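Local coordinates for staphylococcal nuclease domain-containing protein 1 (Drosophila melanogaster, PDB 2WAC) that cleaves both DNA and RNA as an endonuclease, associates with the RNA-induced silencing complex and uses its Tudor domain to bind peptides carrying symmetrically dimethylated arginine, at residues A60-D65 and Y88-T93; S79-L84 and N97-L102; V150-T155 and E185-R190. One frame throughout, in Å; residues are numbered along the deposited sequence.

Interaction 1: A60-D65 and Y88-T93; sequences AQFTLD and YGNKET
Glu92 reaches across from strand 91-95 to grip the start of the loop at Thr63 and brush the ring of Phe62. Its CB points at that loop; CG lies between the backbone N and the carbonyl carbon (chi1 82°), and beyond it the chain runs straight, delivering the carboxylate. CD lies in the plane of the Phe62 ring, at its edge. Through its syn lone pair Glu92 OE1 accepts the hydroxyl hydrogen of Thr63 OG1 at 2.7 Å. OE2 meets Phe62 CD1 at 3.2 Å, where the slightly positive ring hydrogens suit an anionic oxygen, and takes a weak bond from Thr63 N at 3.3 Å; its stronger partner is the hydroxyl of Tyr85. Were Glu92 an alanine, the Thr63 and Tyr85 hydroxyls would probably lose this shared carboxylate and the loop would be freer to move. The Asn90 amide comes up obliquely to the Phe62 ring in van der Waals contact, Asn90 ND2 3.6 Å from Phe62 CZ, the two planes 71° apart. Phe62 and Asn90 belong to the dimethylarginine-binding region, as does Tyr85 of strand 80-85, whose ring meets Phe62. The loop that follows strand 57-61 here meets strand 91-95, while Tyr88 leans on helix 26-42.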
loop_
_atom_site.group_PDB
_atom_site.type_symbol
_atom_site.label_atom_id
_atom_site.label_comp_id
_atom_site.label_asym_id
_atom_site.label_seq_id
_atom_site.Cartn_x
_atom_site.Cartn_y
_atom_site.Cartn_z
ATOM N N ALA A 60 -4.450 11.427 14.698
ATOM C CA ALA A 60 -3.333 12.255 14.258
ATOM C C ALA A 60 -3.805 13.316 13.278
ATOM O O ALA A 60 -4.528 13.013 12.323
ATOM C CB ALA A 60 -2.251 11.392 13.624
ATOM N N GLN A 61 -3.390 14.557 13.521
ATOM C CA GLN A 61 -3.711 15.674 12.637
ATOM C C GLN A 61 -2.674 15.757 11.515
ATOM O O GLN A 61 -1.560 16.255 11.714
ATOM C CB GLN A 61 -3.785 16.986 13.424
ATOM C CG GLN A 61 -4.571 18.098 12.727
ATOM C CD GLN A 61 -4.454 19.442 13.433
ATOM O OE1 GLN A 61 -3.524 19.676 14.203
ATOM N NE2 GLN A 61 -5.403 20.334 13.166
ATOM N N PHE A 62 -3.060 15.244 10.348
ATOM C CA PHE A 62 -2.227 15.199 9.142
ATOM C C PHE A 62 -1.689 16.592 8.814
ATOM O O PHE A 62 -2.446 17.564 8.801
ATOM C CB PHE A 62 -3.071 14.630 7.986
ATOM C CG PHE A 62 -2.292 14.268 6.738
ATOM C CD1 PHE A 62 -0.945 13.921 6.788
ATOM C CD2 PHE A 62 -2.945 14.228 5.506
ATOM C CE1 PHE A 62 -0.249 13.578 5.628
ATOM C CE2 PHE A 62 -2.264 13.875 4.341
ATOM C CZ PHE A 62 -0.910 13.549 4.403
ATOM N N THR A 63 -0.381 16.688 8.571
ATOM C CA THR A 63 0.263 17.983 8.311
ATOM C C THR A 63 -0.170 18.614 6.988
ATOM O O THR A 63 -0.042 19.825 6.809
ATOM C CB THR A 63 1.811 17.909 8.349
ATOM O OG1 THR A 63 2.285 16.980 7.365
ATOM C CG2 THR A 63 2.296 17.492 9.713
ATOM N N LEU A 64 -0.686 17.796 6.070
ATOM C CA LEU A 64 -1.109 18.287 4.758
ATOM C C LEU A 64 -2.391 19.125 4.800
ATOM O O LEU A 64 -2.438 20.216 4.226
ATOM C CB LEU A 64 -1.276 17.135 3.760
ATOM C CG LEU A 64 -1.741 17.537 2.355
ATOM C CD1 LEU A 64 -0.590 18.164 1.587
ATOM C CD2 LEU A 64 -2.313 16.353 1.597
ATOM N N ASP A 65 -3.418 18.615 5.478
ATOM C CA ASP A 65 -4.748 19.234 5.435
ATOM C C ASP A 65 -5.283 19.709 6.791
ATOM O O ASP A 65 -6.360 20.307 6.860
ATOM C CB ASP A 65 -5.756 18.291 4.749
ATOM C CG ASP A 65 -5.945 16.967 5.492
ATOM O OD1 ASP A 65 -5.215 16.687 6.468
ATOM O OD2 ASP A 65 -6.841 16.197 5.086
ATOM N N TYR A 88 -5.421 4.461 5.017
ATOM C CA TYR A 88 -4.914 4.925 3.715
ATOM C C TYR A 88 -3.571 4.317 3.315
ATOM O O TYR A 88 -3.380 3.940 2.156
ATOM C CB TYR A 88 -4.843 6.457 3.678
ATOM C CG TYR A 88 -6.192 7.101 3.883
ATOM C CD1 TYR A 88 -7.045 7.334 2.805
ATOM C CD2 TYR A 88 -6.631 7.447 5.163
ATOM C CE1 TYR A 88 -8.299 7.910 2.994
ATOM C CE2 TYR A 88 -7.881 8.017 5.362
ATOM C CZ TYR A 88 -8.707 8.249 4.276
ATOM O OH TYR A 88 -9.942 8.819 4.476
ATOM N N GLY A 89 -2.641 4.238 4.263
ATOM C CA GLY A 89 -1.362 3.581 4.017
ATOM C C GLY A 89 -0.119 4.448 4.038
ATOM O O GLY A 89 0.996 3.925 4.085
ATOM N N ASN A 90 -0.292 5.768 3.991
ATOM C CA ASN A 90 0.855 6.669 4.090
ATOM C C ASN A 90 1.369 6.806 5.525
ATOM O O ASN A 90 0.626 6.605 6.486
ATOM C CB ASN A 90 0.559 8.044 3.470
ATOM C CG ASN A 90 -0.625 8.743 4.115
ATOM O OD1 ASN A 90 -1.686 8.147 4.309
ATOM N ND2 ASN A 90 -0.454 10.019 4.436
ATOM N N LYS A 91 2.652 7.136 5.642
ATOM C CA LYS A 91 3.310 7.355 6.923
ATOM C C LYS A 91 3.914 8.750 6.948
ATOM O O LYS A 91 4.250 9.300 5.896
ATOM C CB LYS A 91 4.449 6.352 7.117
ATOM C CG LYS A 91 4.050 4.904 7.312
ATOM C CD LYS A 91 5.310 4.058 7.470
ATOM C CE LYS A 91 5.005 2.619 7.848
ATOM N NZ LYS A 91 4.430 1.848 6.720
ATOM N N GLU A 92 4.058 9.318 8.145
ATOM C CA GLU A 92 4.859 10.530 8.328
ATOM C C GLU A 92 5.423 10.657 9.745
ATOM O O GLU A 92 4.901 10.064 10.696
ATOM C CB GLU A 92 4.073 11.798 7.944
ATOM C CG GLU A 92 3.124 12.329 9.018
ATOM C CD GLU A 92 2.457 13.641 8.629
ATOM O OE1 GLU A 92 3.066 14.434 7.880
ATOM O OE2 GLU A 92 1.321 13.885 9.082
ATOM N N THR A 93 6.496 11.435 9.863
ATOM C CA THR A 93 7.051 11.814 11.158
ATOM C C THR A 93 6.532 13.202 11.543
ATOM O O THR A 93 6.572 14.145 10.747
ATOM C CB THR A 93 8.594 11.738 11.171
ATOM O OG1 THR A 93 9.000 10.402 10.852
ATOM C CG2 THR A 93 9.152 12.109 12.543
#

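Interaction 2: S79-L84 and N97-L102; sequences SNATVL and NRLAAL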
loop_
_atom_site.group_PDB
_atom_site.type_symbol
_atom_site.label_atom_id
_atom_site.label_comp_id
_atom_site.label_asym_id
_atom_site.label_seq_id
_atom_site.Cartn_x
_atom_site.Cartn_y
_atom_site.Cartn_z
ATOM N N SER A 79 10.157 14.547 21.092
ATOM C CA SER A 79 9.000 15.405 20.798
ATOM C C SER A 79 8.204 14.987 19.561
ATOM O O SER A 79 7.156 15.571 19.270
ATOM C CB SER A 79 9.454 16.858 20.631
ATOM O OG SER A 79 10.099 17.328 21.798
ATOM N N ASN A 80 8.705 13.984 18.843
ATOM C CA ASN A 80 8.122 13.565 17.569
ATOM C C ASN A 80 7.774 12.076 17.545
ATOM O O ASN A 80 8.308 11.295 18.334
ATOM C CB ASN A 80 9.082 13.900 16.419
ATOM C CG ASN A 80 9.494 15.366 16.404
ATOM O OD1 ASN A 80 8.667 16.252 16.195
ATOM N ND2 ASN A 80 10.782 15.623 16.623
ATOM N N ALA A 81 6.870 11.694 16.647
ATOM C CA ALA A 81 6.531 10.286 16.446
ATOM C C ALA A 81 6.373 9.963 14.966
ATOM O O ALA A 81 6.008 10.829 14.166
ATOM C CB ALA A 81 5.261 9.920 17.206
ATOM N N THR A 82 6.664 8.715 14.612
ATOM C CA THR A 82 6.394 8.205 13.276
ATOM C C THR A 82 5.084 7.426 13.323
ATOM O O THR A 82 4.948 6.470 14.093
ATOM C CB THR A 82 7.543 7.311 12.761
ATOM O OG1 THR A 82 8.765 8.060 12.758
ATOM C CG2 THR A 82 7.254 6.814 11.342
ATOM N N VAL A 83 4.122 7.854 12.509
ATOM C CA VAL A 83 2.795 7.238 12.484
ATOM C C VAL A 83 2.430 6.676 11.109
ATOM O O VAL A 83 2.919 7.150 10.082
ATOM C CB VAL A 83 1.669 8.205 12.985
ATOM C CG1 VAL A 83 1.990 8.748 14.375
ATOM C CG2 VAL A 83 1.416 9.350 11.992
ATOM N N LEU A 84 1.581 5.652 11.114
ATOM C CA LEU A 84 0.991 5.099 9.902
ATOM C C LEU A 84 -0.492 5.444 9.888
ATOM O O LEU A 84 -1.203 5.158 10.849
ATOM C CB LEU A 84 1.175 3.574 9.850
ATOM C CG LEU A 84 0.296 2.787 8.861
ATOM C CD1 LEU A 84 0.736 3.005 7.416
ATOM C CD2 LEU A 84 0.263 1.296 9.196
ATOM N N ASN A 97 2.556 16.706 19.732
ATOM C CA ASN A 97 1.473 17.644 20.046
ATOM C C ASN A 97 0.351 17.677 18.995
ATOM O O ASN A 97 -0.671 18.334 19.192
ATOM C CB ASN A 97 1.997 19.056 20.399
ATOM C CG ASN A 97 2.740 19.733 19.255
ATOM O OD1 ASN A 97 2.408 19.567 18.083
ATOM N ND2 ASN A 97 3.746 20.528 19.603
ATOM N N ARG A 98 0.549 16.953 17.893
ATOM C CA ARG A 98 -0.488 16.766 16.874
ATOM C C ARG A 98 -1.136 15.382 16.983
ATOM O O ARG A 98 -1.834 14.927 16.070
ATOM C CB ARG A 98 0.084 16.992 15.472
ATOM C CG ARG A 98 0.399 18.447 15.167
ATOM C CD ARG A 98 1.012 18.614 13.791
ATOM N NE ARG A 98 0.031 18.464 12.716
ATOM C CZ ARG A 98 -0.630 19.470 12.146
ATOM N NH1 ARG A 98 -0.434 20.725 12.539
ATOM N NH2 ARG A 98 -1.494 19.217 11.176
ATOM N N LEU A 99 -0.893 14.722 18.113
ATOM C CA LEU A 99 -1.507 13.437 18.418
ATOM C C LEU A 99 -2.453 13.576 19.599
ATOM O O LEU A 99 -2.187 14.334 20.534
ATOM C CB LEU A 99 -0.443 12.377 18.723
ATOM C CG LEU A 99 0.690 12.163 17.710
ATOM C CD1 LEU A 99 1.684 11.135 18.221
ATOM C CD2 LEU A 99 0.162 11.755 16.345
ATOM N N ALA A 100 -3.558 12.841 19.546
ATOM C CA ALA A 100 -4.514 12.797 20.645
ATOM C C ALA A 100 -4.990 11.367 20.852
ATOM O O ALA A 100 -4.837 10.518 19.966
ATOM C CB ALA A 100 -5.690 13.718 20.361
ATOM N N ALA A 101 -5.555 11.098 22.028
ATOM C CA ALA A 101 -6.178 9.809 22.294
ATOM C C ALA A 101 -7.366 9.635 21.357
ATOM O O ALA A 101 -8.205 10.533 21.227
ATOM C CB ALA A 101 -6.617 9.712 23.749
ATOM N N LEU A 102 -7.411 8.491 20.682
ATOM C CA LEU A 102 -8.539 8.134 19.835
ATOM C C LEU A 102 -9.669 7.617 20.723
ATOM O O LEU A 102 -9.451 6.708 21.529
ATOM C CB LEU A 102 -8.122 7.074 18.807
ATOM C CG LEU A 102 -9.076 6.681 17.671
ATOM C CD1 LEU A 102 -9.348 7.843 16.721
ATOM C CD2 LEU A 102 -8.508 5.502 16.907
HETATM O O HOH W 1 5.580 17.701 20.360
#
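Leu99 projects from strand 99-101 with a methyl for each of two residues on strand 80-85. In these apolar contacts Leu99 CD1 rests on Ala81 CB at 3.9 Å, and Leu99 CD2 lies 4.0 Å from Val83 CG1, the valine and leucine running alongside one another and pointing opposite ways. The forked end of leucine suits this place because its two branches meet two inward-pointing residues that alternate along one strand; alanine is short enough to leave space for one branch, while a valine methyl meets the other. With CG beside the backbone N (chi1 -53°) and the chain then extended, both methyls are carried toward the opposing strand. All three residues are buried, and Leu99 also touches Ala60 and Pro52, while Val83 touches Ala71.

The polar link is indirect and lies at the Ser79 and Asn97 ends of the two segments. One water donates to the carbonyl O of Ser79 at 2.9 Å and accepts from the backbone N of Asn97 at 3.2 Å; the hydroxyl of Thr96 holds the same carbonyl. Strands 80-85 and 99-101 are not neighbours in their sheet, since 68-77 and 57-61 lie between them, so their side chains meet across its inside, as expected in the small, strongly curved, SH3-like beta-barrel of a Tudor domain.

Interaction 3: V150-T155 and E185-R190; sequences VELKVT and EQRGER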
loop_
_atom_site.group_PDB
_atom_site.type_symbol
_atom_site.label_atom_id
_atom_site.label_comp_id
_atom_site.label_asym_id
_atom_site.label_seq_id
_atom_site.Cartn_x
_atom_site.Cartn_y
_atom_site.Cartn_z
ATOM N N VAL A 150 -4.892 -12.693 -3.678
ATOM C CA VAL A 150 -3.807 -13.072 -2.777
ATOM C C VAL A 150 -3.202 -14.385 -3.273
ATOM O O VAL A 150 -3.898 -15.397 -3.377
ATOM C CB VAL A 150 -4.285 -13.198 -1.303
ATOM C CG1 VAL A 150 -3.158 -13.701 -0.402
ATOM C CG2 VAL A 150 -4.809 -11.858 -0.793
ATOM N N GLU A 151 -1.910 -14.352 -3.589
ATOM C CA GLU A 151 -1.217 -15.511 -4.164
ATOM C C GLU A 151 -0.541 -16.376 -3.104
ATOM O O GLU A 151 -0.477 -17.600 -3.240
ATOM C CB GLU A 151 -0.183 -15.065 -5.202
ATOM C CG GLU A 151 -0.738 -14.203 -6.341
ATOM C CD GLU A 151 -1.654 -14.962 -7.294
ATOM O OE1 GLU A 151 -1.624 -16.210 -7.312
ATOM O OE2 GLU A 151 -2.408 -14.299 -8.036
ATOM N N LEU A 152 -0.028 -15.730 -2.061
ATOM C CA LEU A 152 0.637 -16.425 -0.964
ATOM C C LEU A 152 0.527 -15.630 0.325
ATOM O O LEU A 152 0.838 -14.439 0.359
ATOM C CB LEU A 152 2.117 -16.678 -1.285
ATOM C CG LEU A 152 2.889 -17.614 -0.344
ATOM C CD1 LEU A 152 2.497 -19.071 -0.568
ATOM C CD2 LEU A 152 4.385 -17.441 -0.521
ATOM N N LYS A 153 0.080 -16.304 1.381
ATOM C CA LYS A 153 0.115 -15.742 2.728
ATOM C C LYS A 153 1.538 -15.830 3.273
ATOM O O LYS A 153 2.193 -16.867 3.152
ATOM C CB LYS A 153 -0.839 -16.494 3.659
ATOM C CG LYS A 153 -2.308 -16.402 3.283
ATOM C CD LYS A 153 -3.135 -17.366 4.121
ATOM C CE LYS A 153 -4.598 -17.375 3.696
ATOM N NZ LYS A 153 -5.294 -16.108 4.063
ATOM N N VAL A 154 2.008 -14.732 3.858
ATOM C CA VAL A 154 3.331 -14.673 4.473
ATOM C C VAL A 154 3.166 -14.291 5.937
ATOM O O VAL A 154 2.530 -13.286 6.254
ATOM C CB VAL A 154 4.259 -13.644 3.771
ATOM C CG1 VAL A 154 5.668 -13.703 4.358
ATOM C CG2 VAL A 154 4.305 -13.886 2.267
ATOM N N THR A 155 3.737 -15.098 6.826
ATOM C CA THR A 155 3.652 -14.836 8.259
ATOM C C THR A 155 4.524 -13.640 8.650
ATOM O O THR A 155 5.728 -13.622 8.380
ATOM C CB THR A 155 4.033 -16.083 9.086
ATOM O OG1 THR A 155 3.275 -17.211 8.629
ATOM C CG2 THR A 155 3.756 -15.861 10.571
ATOM N N GLU A 185 10.743 -12.602 -10.144
ATOM C CA GLU A 185 11.300 -13.312 -8.998
ATOM C C GLU A 185 11.130 -14.820 -9.145
ATOM O O GLU A 185 10.044 -15.309 -9.467
ATOM C CB GLU A 185 10.659 -12.826 -7.694
ATOM C CG GLU A 185 11.211 -13.482 -6.428
ATOM C CD GLU A 185 10.448 -13.092 -5.173
ATOM O OE1 GLU A 185 9.282 -12.659 -5.280
ATOM O OE2 GLU A 185 11.020 -13.224 -4.070
ATOM N N GLN A 186 12.222 -15.542 -8.915
ATOM C CA GLN A 186 12.210 -16.994 -8.888
ATOM C C GLN A 186 12.089 -17.470 -7.440
ATOM O O GLN A 186 12.913 -17.114 -6.595
ATOM C CB GLN A 186 13.489 -17.541 -9.534
ATOM C CG GLN A 186 13.627 -19.062 -9.513
ATOM C CD GLN A 186 12.570 -19.763 -10.342
ATOM O OE1 GLN A 186 12.363 -19.439 -11.513
ATOM N NE2 GLN A 186 11.895 -20.733 -9.736
ATOM N N ARG A 187 11.046 -18.249 -7.159
ATOM C CA ARG A 187 10.878 -18.903 -5.854
ATOM C C ARG A 187 10.193 -20.269 -5.974
ATOM O O ARG A 187 9.598 -20.584 -7.008
ATOM C CB ARG A 187 10.166 -17.992 -4.843
ATOM C CG ARG A 187 8.802 -17.465 -5.269
ATOM C CD ARG A 187 8.359 -16.332 -4.353
ATOM N NE ARG A 187 8.186 -16.772 -2.967
ATOM C CZ ARG A 187 8.133 -15.961 -1.914
ATOM N NH1 ARG A 187 8.246 -14.647 -2.067
ATOM N NH2 ARG A 187 7.972 -16.466 -0.698
ATOM N N GLY A 188 10.269 -21.062 -4.906
ATOM C CA GLY A 188 9.987 -22.495 -4.979
ATOM C C GLY A 188 8.616 -23.043 -4.617
ATOM O O GLY A 188 8.361 -24.225 -4.850
ATOM N N GLU A 189 7.734 -22.224 -4.043
ATOM C CA GLU A 189 6.382 -22.696 -3.718
ATOM C C GLU A 189 5.734 -23.310 -4.957
ATOM O O GLU A 189 5.566 -22.634 -5.975
ATOM C CB GLU A 189 5.498 -21.571 -3.166
ATOM C CG GLU A 189 5.846 -21.114 -1.750
ATOM C CD GLU A 189 6.886 -20.006 -1.718
ATOM O OE1 GLU A 189 7.437 -19.655 -2.783
ATOM O OE2 GLU A 189 7.153 -19.477 -0.619
ATOM N N ARG A 190 5.394 -24.594 -4.870
ATOM C CA ARG A 190 4.791 -25.321 -5.991
ATOM C C ARG A 190 3.494 -24.662 -6.480
ATOM O O ARG A 190 3.274 -24.563 -7.687
ATOM C CB ARG A 190 4.625 -26.818 -5.645
ATOM C CG ARG A 190 3.521 -27.620 -6.368
ATOM C CD ARG A 190 3.622 -27.699 -7.903
ATOM N NE ARG A 190 4.887 -28.210 -8.431
ATOM C CZ ARG A 190 5.017 -28.847 -9.596
ATOM N NH1 ARG A 190 6.214 -29.258 -9.992
ATOM N NH2 ARG A 190 3.959 -29.086 -10.366
#
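Leu152 spreads its two methyls against Glu189 and the end of Arg187, and it gives up more surface to the contact than either. Its CD2 is the main touching atom, 3.4 Å from Glu189 OE2 and 3.7 Å from Arg187 NH2, and oblique to the guanidinium. Both methyls, CD1 and CD2, also lie 4.1 Å from Glu189 CG, in the aliphatic part of the glutamate. The leucine CG stands anti to the backbone N (chi1 -169°), which turns the branched end toward the loop, where it crosses Glu189 at about a right angle. Leu152 lies on strand 145-152 of the SN domain, which has the OB-fold of staphylococcal nuclease; there Glu151 and Leu152 both face Leu160 in a classic beta bulge. Segment 185-190 faces it from the loop before helix 193-208. Within that loop Arg187 and Glu189 form a bidentate salt bridge with two hydrogen bonds, Arg187 NE to Glu189 OE1 at 3.0 Å and Arg187 NH2 to Glu189 OE2 at 3.1 Å, which probably lets the two charged groups lie against an apolar methyl. Both carboxylate oxygens are met on their syn sides, nearly in the guanidinium plane but almost 30° out of the carboxylate plane. Glu185 extends the network with a longer bridge, its OE2 3.7 Å from Arg187 NH1, which is likely to offset the arginine charge further. Leu192 adds an apolar neighbour to Leu152.

In the fold
Interactions 1 and 2 share the Tudor barrel, their centres about 10 Å apart. They draw on the same sheet: 80-85 and 91-95 are paired neighbours in it, as are 57-61 and 99-101, and Arg98 joins the two contacts by a bond from its NE to the carbonyl O of Gln61. Yet interaction 2 is buried and apolar, with polar help only from a water, whereas interaction 1 lies at the surface and works through a carboxylate, a hydroxyl and an aromatic ring. Interaction 3 belongs to the SN domain, on the opposite side of the chain's centre, its own centre about 32 Å from that of interaction 1 and about 35 Å from that of interaction 2; also superficial, it sets a leucine against an ion pair formed within one loop.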